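Local coordinates for lipoprotein (Mycoplasma mycoides subsp. capri, PDB 7ADK) that probably acts as a peptidase with a chymotrypsin-like, PA-clan fold, at residues K488-I494 with K555-W561. Residues are numbered along the deposited sequence; the frame is centred on the assembly and turned at random.
Sequences KFTFSPI and KYSYSVW
Lys488, Thr490 and Ser492 pair with Trp561, Ser559 and Ser557 as hydrogen-bonded antiparallel pairs; the two strand axes approach to 4.7 Å at 159°. Thr490 N to Ser559 O, at 2.9 Å and 174°, is nearly straight, whereas Ile494 N meets Lys555 O from above the carbonyl plane in a bond bent at the hydrogen, where the strand pairing gives way to loop. On the face carrying the serines, Thr490 and Trp561, Ser557 OG donates to Ser492 OG at 2.8 Å; both hydroxyls sit between backbone N and carbonyl carbon, which turns them together. Ile494 CD1 rests 3.5 Å from Ser557 OG. Farther along, Trp561 NE1 gives its N-H to Ser559 OG at 3.0 Å, the oxygen lying in the indole plane. The reverse face is largely aromatic and aliphatic: Phe489 runs alongside Val560, ring atom CE2 3.6 Å from CG1, while Phe491 CD2 reaches Tyr558 CB at 3.7 Å. Strand 461-467 flanks strand 486-493, bonding the backbones of Phe489 and Phe491, and Thr490 OG1 bonds to Ser463. Lys488 extends to a salt bridge with Glu291. Helix 575-582 lies against the Phe489 and Tyr558 side chains, within an antiparallel sheet consistent with a PA-clan barrel.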
# COMPACT_ATOMS: atom_id res chain seq x y z
N LYS B 488 16.29 10.83 -1.97
CA LYS B 488 16.07 11.80 -0.90
C LYS B 488 17.40 12.45 -0.53
O LYS B 488 18.39 11.75 -0.38
CB LYS B 488 15.38 11.08 0.25
CG LYS B 488 15.17 11.93 1.50
CD LYS B 488 14.20 11.24 2.47
CE LYS B 488 14.19 11.94 3.83
NZ LYS B 488 13.03 11.54 4.67
N PHE B 489 17.40 13.76 -0.37
CA PHE B 489 18.57 14.55 0.00
C PHE B 489 18.25 15.30 1.28
O PHE B 489 17.37 16.16 1.27
CB PHE B 489 18.94 15.50 -1.15
CG PHE B 489 19.15 14.80 -2.47
CD1 PHE B 489 18.05 14.52 -3.30
CD2 PHE B 489 20.43 14.36 -2.83
CE1 PHE B 489 18.22 13.76 -4.46
CE2 PHE B 489 20.60 13.62 -4.00
CZ PHE B 489 19.50 13.30 -4.81
N THR B 490 18.92 15.00 2.38
CA THR B 490 18.68 15.63 3.69
C THR B 490 19.87 16.48 4.08
O THR B 490 20.99 16.02 4.04
CB THR B 490 18.37 14.60 4.78
OG1 THR B 490 17.27 13.82 4.40
CG2 THR B 490 18.01 15.21 6.12
N PHE B 491 19.62 17.71 4.49
CA PHE B 491 20.62 18.70 4.87
C PHE B 491 20.47 19.08 6.34
O PHE B 491 19.36 19.26 6.84
CB PHE B 491 20.54 19.92 3.97
CG PHE B 491 20.58 19.61 2.49
CD1 PHE B 491 19.39 19.27 1.81
CD2 PHE B 491 21.79 19.65 1.79
CE1 PHE B 491 19.42 18.98 0.44
CE2 PHE B 491 21.81 19.40 0.41
CZ PHE B 491 20.63 19.07 -0.26
N SER B 492 21.60 19.19 7.03
CA SER B 492 21.69 19.43 8.46
C SER B 492 22.80 20.44 8.77
O SER B 492 23.80 20.46 8.06
CB SER B 492 21.95 18.12 9.19
OG SER B 492 23.10 17.47 8.69
N PRO B 493 22.64 21.30 9.79
CA PRO B 493 23.61 22.34 10.12
C PRO B 493 24.85 21.82 10.87
O PRO B 493 24.78 20.85 11.62
CB PRO B 493 22.82 23.31 10.99
CG PRO B 493 21.82 22.43 11.72
CD PRO B 493 21.50 21.36 10.68
N ILE B 494 25.97 22.52 10.73
CA ILE B 494 27.26 22.23 11.35
C ILE B 494 27.89 23.54 11.86
O ILE B 494 27.62 24.62 11.34
CB ILE B 494 28.12 21.41 10.33
CG1 ILE B 494 27.96 19.92 10.60
CG2 ILE B 494 29.59 21.80 10.25
CD1 ILE B 494 28.77 19.00 9.71
N LYS B 555 29.94 24.04 6.71
CA LYS B 555 28.76 24.71 7.28
C LYS B 555 27.54 23.79 7.37
O LYS B 555 26.74 23.95 8.29
CB LYS B 555 28.44 25.96 6.45
CG LYS B 555 29.59 26.97 6.47
CD LYS B 555 29.31 28.18 5.58
CE LYS B 555 30.58 29.03 5.49
NZ LYS B 555 30.63 29.83 4.28
N TYR B 556 27.42 22.82 6.48
CA TYR B 556 26.34 21.83 6.48
C TYR B 556 26.84 20.45 6.08
O TYR B 556 27.75 20.32 5.27
CB TYR B 556 25.22 22.27 5.51
CG TYR B 556 24.66 23.66 5.72
CD1 TYR B 556 25.30 24.76 5.14
CD2 TYR B 556 23.54 23.87 6.55
CE1 TYR B 556 24.87 26.07 5.43
CE2 TYR B 556 23.11 25.17 6.85
CZ TYR B 556 23.78 26.28 6.29
OH TYR B 556 23.39 27.55 6.54
N SER B 557 26.20 19.40 6.60
CA SER B 557 26.36 18.01 6.16
C SER B 557 25.11 17.54 5.42
O SER B 557 24.01 17.56 5.98
CB SER B 557 26.67 17.08 7.34
OG SER B 557 25.93 17.40 8.50
N TYR B 558 25.30 17.08 4.18
CA TYR B 558 24.27 16.42 3.39
C TYR B 558 24.35 14.90 3.52
O TYR B 558 25.42 14.32 3.68
CB TYR B 558 24.29 16.88 1.92
CG TYR B 558 25.39 16.30 1.05
CD1 TYR B 558 26.60 17.00 0.89
CD2 TYR B 558 25.20 15.08 0.39
CE1 TYR B 558 27.62 16.47 0.09
CE2 TYR B 558 26.23 14.54 -0.41
CZ TYR B 558 27.45 15.23 -0.55
OH TYR B 558 28.45 14.73 -1.31
N SER B 559 23.20 14.24 3.41
CA SER B 559 23.07 12.80 3.28
C SER B 559 22.06 12.44 2.20
O SER B 559 21.04 13.10 2.07
CB SER B 559 22.73 12.16 4.63
OG SER B 559 21.58 12.74 5.21
N VAL B 560 22.38 11.44 1.38
CA VAL B 560 21.56 10.96 0.27
C VAL B 560 21.01 9.60 0.63
O VAL B 560 21.76 8.71 1.01
CB VAL B 560 22.33 10.88 -1.06
CG1 VAL B 560 21.39 10.63 -2.22
CG2 VAL B 560 23.11 12.16 -1.33
N TRP B 561 19.71 9.41 0.50
CA TRP B 561 18.98 8.20 0.89
C TRP B 561 18.19 7.64 -0.28
O TRP B 561 17.80 8.38 -1.19
CB TRP B 561 18.08 8.48 2.09
CG TRP B 561 18.70 9.04 3.33
CD1 TRP B 561 19.14 10.31 3.48
CD2 TRP B 561 18.98 8.38 4.60
NE1 TRP B 561 19.75 10.45 4.71
CE2 TRP B 561 19.66 9.30 5.45
CE3 TRP B 561 18.71 7.10 5.14
CZ2 TRP B 561 20.08 8.96 6.74
CZ3 TRP B 561 19.12 6.76 6.44
CH2 TRP B 561 19.80 7.68 7.24